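Local coordinates for redox-sensing transcriptional repressor Rex (Thermoanaerobacter ethanolicus, PDB 3WG9), which represses transcription as a DNA-binding homodimer and probably responds to the cellular balance of NADH and NAD(+), at residues R14-H19 and K77-D82; G114-N119 and E136-F141; W175-I180 and E191-S196. All blocks are in the same frame, centred on the assembly; numbering follows the deposited sequence.

How the contacts relate
Contact 1 is apolar and buried in the N-terminal winged-helix domain, where helix 9-27 meets the end of helix 68-78. Contacts 2 and 3 serve one parallel sheet in different ways: contact 2 lays a helix on strand 110-117 through aromatic rings, whereas contact 3 pairs strands 173-176 and 189-192 through straight hydrogen bonds. Chemistry thus follows place in the fold. All three are largely buried, although Thr137 in contact 2 and Ile180 in contact 3 are exposed. Contacts 1 and 3, whose centres are about 20 Å apart, both touch the second subunit; contact 2 touches no other chain of the assembly.

Contact 1: residues R14-H19 and K77-D82; sequences RLPRYH and KILGLD
With CG anti to the backbone N (chi1 -176°), His19 places its imidazole against Leu79 and Leu81, while Leu79, whose CG is anti to its carbonyl carbon (chi1 -69°), reaches back with both methyls. The two branches of Leu79 divide the work. CD1 rests against His19, 3.7 Å from His19 CB; CD2 touches both Leu15 CB and Pro16 CG, with Leu79 CD2 3.9 Å from Leu15 CB. A second leucine meets the imidazole over a face: Leu81 CD1 stands 4.3 Å from the centroid of the His19 ring, 28° off its normal, a CH-pi contact. At the other end of the patch, Leu15 CD1 meets Ile78 CG2 at 3.8 Å, the two side chains crossing nearly at right angles. His19 NE2 is hydrogen-bonded to Thr76 OG1 and the ring stacks on Tyr72, so helix 68-78 fixes the imidazole's rotation. Gly80, at positive phi, closes that helix in a Schellman motif, and the turn brings Leu79 and Leu81 against the same histidine. Helix 9-27 thus packs against the C-terminal end of helix 68-78 within the winged-helix domain, with Phe56 beside Leu15 and Ile78, and Tyr204 of the second subunit against Ile78.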
# COMPACT_ATOMS: atom_id res chain seq x y z
N ARG B 14 -7.68 -10.05 -1.54
CA ARG B 14 -8.71 -9.58 -2.48
C ARG B 14 -9.90 -8.98 -1.78
O ARG B 14 -10.64 -8.17 -2.39
CB ARG B 14 -9.21 -10.73 -3.37
CG ARG B 14 -8.13 -11.18 -4.36
CD ARG B 14 -8.67 -12.24 -5.38
NE ARG B 14 -8.92 -13.56 -4.80
CZ ARG B 14 -8.07 -14.57 -4.80
NH1 ARG B 14 -6.85 -14.42 -5.32
NH2 ARG B 14 -8.43 -15.72 -4.26
N LEU B 15 -10.19 -9.42 -0.56
CA LEU B 15 -11.44 -8.95 0.09
C LEU B 15 -11.58 -7.44 0.27
O LEU B 15 -12.67 -6.89 0.10
CB LEU B 15 -11.69 -9.66 1.45
CG LEU B 15 -11.78 -11.21 1.40
CD1 LEU B 15 -11.82 -11.83 2.80
CD2 LEU B 15 -13.07 -11.64 0.62
N PRO B 16 -10.51 -6.75 0.73
CA PRO B 16 -10.64 -5.28 0.78
C PRO B 16 -10.84 -4.63 -0.59
O PRO B 16 -11.47 -3.58 -0.64
CB PRO B 16 -9.34 -4.80 1.47
CG PRO B 16 -8.84 -6.11 2.18
CD PRO B 16 -9.20 -7.20 1.22
N ARG B 17 -10.26 -5.19 -1.64
CA ARG B 17 -10.51 -4.68 -3.00
C ARG B 17 -12.00 -4.82 -3.34
O ARG B 17 -12.63 -3.87 -3.81
CB ARG B 17 -9.66 -5.42 -4.03
CG ARG B 17 -8.13 -5.37 -3.77
CD ARG B 17 -7.39 -6.11 -4.91
NE ARG B 17 -7.77 -5.53 -6.20
CZ ARG B 17 -8.05 -6.25 -7.30
NH1 ARG B 17 -8.01 -7.57 -7.27
NH2 ARG B 17 -8.34 -5.63 -8.43
N TYR B 18 -12.64 -5.96 -2.99
CA TYR B 18 -14.09 -6.01 -3.28
C TYR B 18 -14.84 -4.96 -2.48
O TYR B 18 -15.73 -4.26 -3.01
CB TYR B 18 -14.66 -7.38 -2.93
CG TYR B 18 -13.96 -8.55 -3.59
CD1 TYR B 18 -13.44 -8.47 -4.88
CD2 TYR B 18 -13.90 -9.77 -2.94
CE1 TYR B 18 -12.84 -9.58 -5.50
CE2 TYR B 18 -13.35 -10.88 -3.56
CZ TYR B 18 -12.80 -10.79 -4.82
OH TYR B 18 -12.21 -11.92 -5.34
N HIS B 19 -14.48 -4.81 -1.20
CA HIS B 19 -15.19 -3.89 -0.28
C HIS B 19 -15.08 -2.44 -0.82
O HIS B 19 -16.04 -1.66 -0.86
CB HIS B 19 -14.49 -3.99 1.09
CG HIS B 19 -15.13 -3.19 2.18
ND1 HIS B 19 -14.69 -1.93 2.54
CD2 HIS B 19 -16.18 -3.47 2.98
CE1 HIS B 19 -15.43 -1.47 3.54
NE2 HIS B 19 -16.35 -2.39 3.82
N LYS B 77 -18.47 -6.86 7.52
CA LYS B 77 -18.47 -7.84 8.60
C LYS B 77 -17.29 -8.80 8.48
O LYS B 77 -16.62 -9.11 9.47
CB LYS B 77 -19.79 -8.65 8.57
CG LYS B 77 -19.82 -9.88 9.52
CD LYS B 77 -21.11 -10.76 9.49
CE LYS B 77 -21.14 -11.62 8.22
NZ LYS B 77 -21.50 -13.05 8.42
N ILE B 78 -17.08 -9.35 7.28
CA ILE B 78 -16.00 -10.33 7.08
C ILE B 78 -14.64 -9.67 7.41
O ILE B 78 -13.74 -10.32 7.98
CB ILE B 78 -15.99 -10.81 5.60
CG1 ILE B 78 -17.16 -11.77 5.37
CG2 ILE B 78 -14.71 -11.54 5.23
CD1 ILE B 78 -17.45 -11.88 3.83
N LEU B 79 -14.51 -8.40 7.09
CA LEU B 79 -13.21 -7.69 7.30
C LEU B 79 -13.03 -7.20 8.72
O LEU B 79 -12.01 -6.56 9.02
CB LEU B 79 -13.09 -6.48 6.35
CG LEU B 79 -12.93 -6.98 4.92
CD1 LEU B 79 -13.18 -5.81 3.97
CD2 LEU B 79 -11.53 -7.57 4.74
N GLY B 80 -14.01 -7.51 9.59
CA GLY B 80 -13.96 -7.15 11.03
C GLY B 80 -14.13 -5.66 11.24
O GLY B 80 -13.82 -5.15 12.33
N LEU B 81 -14.74 -5.00 10.26
CA LEU B 81 -14.96 -3.54 10.31
C LEU B 81 -16.21 -3.11 11.09
O LEU B 81 -16.43 -1.93 11.25
CB LEU B 81 -14.88 -2.89 8.93
CG LEU B 81 -13.56 -3.21 8.18
CD1 LEU B 81 -13.62 -2.63 6.81
CD2 LEU B 81 -12.39 -2.57 8.91
N ASP B 82 -16.95 -4.08 11.62
CA ASP B 82 -18.01 -3.83 12.61
C ASP B 82 -17.45 -3.74 14.03
O ASP B 82 -18.20 -3.44 14.96
CB ASP B 82 -19.01 -5.00 12.55
CG ASP B 82 -18.33 -6.33 12.85
OD1 ASP B 82 -17.29 -6.63 12.20
OD2 ASP B 82 -18.77 -7.04 13.79

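Contact 2: residues G114-N119 and E136-F141; sequences GIFDIN and ETVEDF
One phenylalanine ring, that of Phe116, is engaged both on a face and at its rim by the same short helix. Val138 CG2 sits almost exactly over the ring centre, 3.7 Å from the centroid of Phe116 and only 3° off the normal, a CH-pi contact. The rim of the same ring points into Phe141: Phe116 CZ comes to 3.5 Å from Phe141 CG, over the face of Phe141 but offset toward its margin. The pair is an edge-to-face stack, with centroids of Phe116 and Phe141 5.2 Å apart and planes at 69°.

Torsions in the helix explain the geometry. Val138 holds CG2 anti to its backbone N, which lowers that methyl onto the aromatic face, and Phe141 has CG anti to its own N (chi1 -175°), bringing its ring down beside the strand. Thr137 adds a polar neighbour at the Phe116 edge, with Thr137 OG1 3.7 Å from Phe116 CE1; the hydroxyl's hydrogen bond is with Asp134 O. Gly114, two residues before Phe116, leaves the backbone open to the Phe141 ring, whose CZ approaches Gly114 CA to 4.3 Å.

Beyond the aromatic patch, Asp117 OD2 accepts from Asn119 N at 2.8 Å, an Asx turn that shapes the chain just after the strand. Asp117 binds NAD(+) and NADH in cofactor-bound structures of this protein, though neither is bound to this chain here, and its OD1 takes a hydrogen bond from Ala92 N in the glycine-rich loop of the Rossmann fold.

Strand 110-117 lies between strands 85-90 and 132-134 in the parallel sheet; helix 138-144 covers Phe116 on one side of it, while Ile88 touches Phe116, Val138 and Phe141 from the neighbouring strand.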
# COMPACT_ATOMS: atom_id res chain seq x y z
N GLY B 114 -2.65 6.84 21.35
CA GLY B 114 -1.41 7.47 21.77
C GLY B 114 -0.42 7.44 20.62
O GLY B 114 -0.52 6.58 19.72
N ILE B 115 0.51 8.39 20.66
CA ILE B 115 1.62 8.49 19.75
C ILE B 115 2.89 8.54 20.57
O ILE B 115 2.94 9.17 21.63
CB ILE B 115 1.49 9.78 18.86
CG1 ILE B 115 0.24 9.77 17.99
CG2 ILE B 115 2.76 10.09 18.05
CD1 ILE B 115 0.10 11.15 17.30
N PHE B 116 3.91 7.85 20.12
CA PHE B 116 5.15 7.66 20.88
C PHE B 116 6.35 8.10 20.05
O PHE B 116 6.41 7.92 18.81
CB PHE B 116 5.25 6.20 21.32
CG PHE B 116 4.15 5.82 22.28
CD1 PHE B 116 4.35 5.91 23.67
CD2 PHE B 116 2.87 5.51 21.80
CE1 PHE B 116 3.32 5.66 24.57
CE2 PHE B 116 1.85 5.25 22.66
CZ PHE B 116 2.08 5.31 24.07
N ASP B 117 7.30 8.71 20.76
CA ASP B 117 8.51 9.18 20.10
C ASP B 117 9.70 9.22 21.06
O ASP B 117 9.53 9.13 22.30
CB ASP B 117 8.25 10.55 19.45
CG ASP B 117 9.29 10.90 18.40
OD1 ASP B 117 9.09 10.54 17.21
OD2 ASP B 117 10.31 11.51 18.82
N ILE B 118 10.89 9.24 20.49
CA ILE B 118 12.11 9.16 21.28
C ILE B 118 12.61 10.55 21.69
O ILE B 118 13.48 10.68 22.56
CB ILE B 118 13.17 8.35 20.47
CG1 ILE B 118 14.36 7.89 21.30
CG2 ILE B 118 13.67 9.10 19.22
CD1 ILE B 118 15.66 7.89 20.45
N ASN B 119 12.11 11.57 21.01
CA ASN B 119 12.54 12.97 21.25
C ASN B 119 11.87 13.67 22.44
O ASN B 119 10.70 14.08 22.34
CB ASN B 119 12.23 13.77 20.00
CG ASN B 119 12.97 15.09 19.97
OD1 ASN B 119 13.50 15.53 20.98
ND2 ASN B 119 12.97 15.74 18.85
N GLU B 136 9.67 5.27 25.86
CA GLU B 136 10.05 4.40 27.01
C GLU B 136 8.82 4.01 27.86
O GLU B 136 8.90 3.09 28.67
CB GLU B 136 11.14 5.04 27.91
CG GLU B 136 12.59 4.92 27.33
CD GLU B 136 13.01 3.49 26.96
OE1 GLU B 136 13.32 3.30 25.77
OE2 GLU B 136 13.02 2.56 27.80
N THR B 137 7.68 4.70 27.72
CA THR B 137 6.48 4.29 28.49
C THR B 137 5.53 3.37 27.71
O THR B 137 4.43 3.07 28.17
CB THR B 137 5.65 5.48 28.94
OG1 THR B 137 5.17 6.19 27.78
CG2 THR B 137 6.53 6.41 29.78
N VAL B 138 5.93 2.98 26.50
CA VAL B 138 4.91 2.37 25.64
C VAL B 138 4.46 0.98 26.15
O VAL B 138 3.32 0.58 25.97
CB VAL B 138 5.40 2.34 24.14
CG1 VAL B 138 6.55 1.28 23.99
CG2 VAL B 138 4.22 2.04 23.21
N GLU B 139 5.35 0.23 26.77
CA GLU B 139 4.97 -1.12 27.18
C GLU B 139 3.88 -1.08 28.25
O GLU B 139 2.90 -1.81 28.20
CB GLU B 139 6.20 -1.87 27.70
CG GLU B 139 7.11 -2.24 26.54
CD GLU B 139 8.42 -2.79 27.04
OE1 GLU B 139 8.40 -3.84 27.70
OE2 GLU B 139 9.46 -2.18 26.75
N ASP B 140 4.09 -0.20 29.22
CA ASP B 140 3.07 0.00 30.24
C ASP B 140 1.75 0.48 29.60
O ASP B 140 0.67 0.02 29.94
CB ASP B 140 3.57 1.02 31.26
CG ASP B 140 2.54 1.26 32.37
OD1 ASP B 140 2.49 0.46 33.34
OD2 ASP B 140 1.77 2.25 32.26
N PHE B 141 1.85 1.38 28.63
CA PHE B 141 0.67 1.98 28.04
C PHE B 141 -0.15 0.89 27.32
O PHE B 141 -1.39 0.87 27.38
CB PHE B 141 1.08 3.08 27.05
CG PHE B 141 -0.06 3.84 26.49
CD1 PHE B 141 -0.49 5.02 27.10
CD2 PHE B 141 -0.71 3.38 25.33
CE1 PHE B 141 -1.56 5.74 26.57
CE2 PHE B 141 -1.79 4.07 24.80
CZ PHE B 141 -2.22 5.25 25.42

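Contact 3: residues W175-I180 and E191-S196; sequences WNFLPI and ENVHLS. With SO4 (sulfate ion), chain F.
The parallel pairing of strands 173-176 and 189-192, at one margin of the Rossmann sheet, sets Trp175 beside Glu191 and Asn176 beside Asn192. Asn176 N donates to Glu191 O at 2.8 Å, and Val193 N returns a bond to Asn176 O, both almost straight. Asn176 ND2 points an N-H almost straight at Asn192 OD1, 2.8 Å away, although the two amide planes stand 81° apart. The same ND2 donates to Ile180 O in a bent bond, and Leu178 N meets Asn176 OD1 from above its carbonyl plane, an Asx turn; three bonds thus hold this amide. Where the strands end, as in other Rossmann domains, the chain forms the cofactor site: Phe177, Val193 and Leu195 bind NADH in a cofactor-bound structure, though none is bound to this chain here. Val193 CG2, anti to the carbonyl carbon and beside the backbone N, lies over the Phe177 face, 3.8 Å from the ring centroid and 10° off its normal. The same methyl approaches Trp175 NE1 to 3.4 Å, while Glu191 CG lies at the indole edge. The indole N-H and Glu191 OE2 each bond Ser198 OG of the second subunit; OE1 makes salt bridges with Arg13 and the second subunit's Arg205. A water bridges Leu178 O and Val193 O, and a sulfate, probably from the crystallisation liquor, meets His194 NE2 weakly and bonds Arg17 and Arg20 of the second subunit.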
# COMPACT_ATOMS: atom_id res chain seq x y z
N TRP B 175 1.45 -2.90 12.25
CA TRP B 175 1.32 -2.39 10.86
C TRP B 175 2.61 -1.61 10.57
O TRP B 175 2.88 -0.57 11.17
CB TRP B 175 0.05 -1.52 10.75
CG TRP B 175 -0.40 -1.25 9.35
CD1 TRP B 175 -0.24 -2.07 8.26
CD2 TRP B 175 -1.13 -0.11 8.90
NE1 TRP B 175 -0.87 -1.52 7.14
CE2 TRP B 175 -1.40 -0.30 7.50
CE3 TRP B 175 -1.63 1.03 9.53
CZ2 TRP B 175 -2.04 0.65 6.73
CZ3 TRP B 175 -2.30 1.98 8.75
CH2 TRP B 175 -2.56 1.75 7.37
N ASN B 176 3.45 -2.17 9.71
CA ASN B 176 4.85 -1.71 9.64
C ASN B 176 5.06 -0.87 8.35
O ASN B 176 4.98 -1.43 7.29
CB ASN B 176 5.78 -2.94 9.56
CG ASN B 176 7.24 -2.55 9.31
OD1 ASN B 176 7.71 -1.48 9.73
ND2 ASN B 176 7.95 -3.40 8.55
N PHE B 177 5.31 0.43 8.47
CA PHE B 177 5.60 1.28 7.29
C PHE B 177 7.07 1.35 6.85
O PHE B 177 7.39 2.03 5.87
CB PHE B 177 5.13 2.70 7.53
CG PHE B 177 3.65 2.84 7.37
CD1 PHE B 177 3.13 3.19 6.12
CD2 PHE B 177 2.81 2.43 8.39
CE1 PHE B 177 1.75 3.29 5.92
CE2 PHE B 177 1.42 2.52 8.21
CZ PHE B 177 0.91 2.92 6.98
N LEU B 178 7.95 0.72 7.61
CA LEU B 178 9.35 0.79 7.27
C LEU B 178 9.67 -0.21 6.21
O LEU B 178 9.22 -1.36 6.29
CB LEU B 178 10.26 0.52 8.46
CG LEU B 178 9.95 0.72 9.94
CD1 LEU B 178 11.31 1.02 10.59
CD2 LEU B 178 8.89 1.75 10.33
N PRO B 179 10.55 0.18 5.27
CA PRO B 179 10.85 -0.61 4.10
C PRO B 179 11.74 -1.78 4.46
O PRO B 179 12.60 -2.12 3.67
CB PRO B 179 11.62 0.38 3.21
CG PRO B 179 12.36 1.25 4.18
CD PRO B 179 11.39 1.39 5.35
N ILE B 180 11.51 -2.40 5.60
CA ILE B 180 12.22 -3.61 6.04
C ILE B 180 11.29 -4.64 6.70
O ILE B 180 10.37 -4.28 7.43
CB ILE B 180 13.28 -3.20 7.05
CG1 ILE B 180 14.51 -2.69 6.28
CG2 ILE B 180 13.63 -4.34 8.00
CD1 ILE B 180 15.50 -2.01 7.19
N GLU B 191 1.87 -6.87 9.34
CA GLU B 191 1.51 -6.48 7.96
C GLU B 191 2.52 -5.41 7.52
O GLU B 191 2.58 -4.32 8.12
CB GLU B 191 0.07 -5.90 7.96
CG GLU B 191 -0.36 -5.16 6.66
CD GLU B 191 -0.43 -6.08 5.42
OE1 GLU B 191 -0.18 -7.31 5.54
OE2 GLU B 191 -0.70 -5.53 4.32
N ASN B 192 3.39 -5.79 6.58
CA ASN B 192 4.40 -4.88 6.06
C ASN B 192 3.82 -4.11 4.91
O ASN B 192 3.24 -4.67 3.94
CB ASN B 192 5.73 -5.57 5.63
CG ASN B 192 6.38 -6.37 6.73
OD1 ASN B 192 6.75 -5.86 7.80
ND2 ASN B 192 6.55 -7.66 6.48
N VAL B 193 3.88 -2.79 5.04
CA VAL B 193 3.44 -1.98 3.94
C VAL B 193 4.64 -1.92 3.02
O VAL B 193 5.77 -1.54 3.39
CB VAL B 193 3.03 -0.54 4.39
CG1 VAL B 193 2.53 0.28 3.23
CG2 VAL B 193 1.87 -0.54 5.45
N HIS B 194 4.36 -2.14 1.77
CA HIS B 194 5.39 -2.21 0.76
C HIS B 194 4.92 -1.18 -0.26
O HIS B 194 4.47 -1.54 -1.30
CB HIS B 194 5.30 -3.64 0.14
CG HIS B 194 5.77 -4.74 1.07
ND1 HIS B 194 7.02 -4.74 1.64
CD2 HIS B 194 5.17 -5.90 1.46
CE1 HIS B 194 7.16 -5.82 2.39
NE2 HIS B 194 6.04 -6.53 2.31
N LEU B 195 5.05 0.13 0.02
CA LEU B 195 4.73 1.16 -0.99
C LEU B 195 5.45 0.96 -2.33
O LEU B 195 4.93 1.30 -3.38
CB LEU B 195 5.17 2.52 -0.44
CG LEU B 195 4.37 3.02 0.78
CD1 LEU B 195 4.77 4.50 1.11
CD2 LEU B 195 2.88 3.00 0.46
N SER B 196 6.70 0.53 -2.29
CA SER B 196 7.41 0.26 -3.56
C SER B 196 6.69 -0.76 -4.44
O SER B 196 6.81 -0.71 -5.69
CB SER B 196 8.89 -0.10 -3.27
OG SER B 196 8.94 -1.46 -2.92
S SO4 F . 4.77 -10.44 1.44
O1 SO4 F . 5.85 -9.85 2.24
O2 SO4 F . 5.03 -10.17 0.03
O3 SO4 F . 4.76 -11.89 1.63
O4 SO4 F . 3.49 -9.81 1.77
O HOH W 1 7.72 -2.95 5.08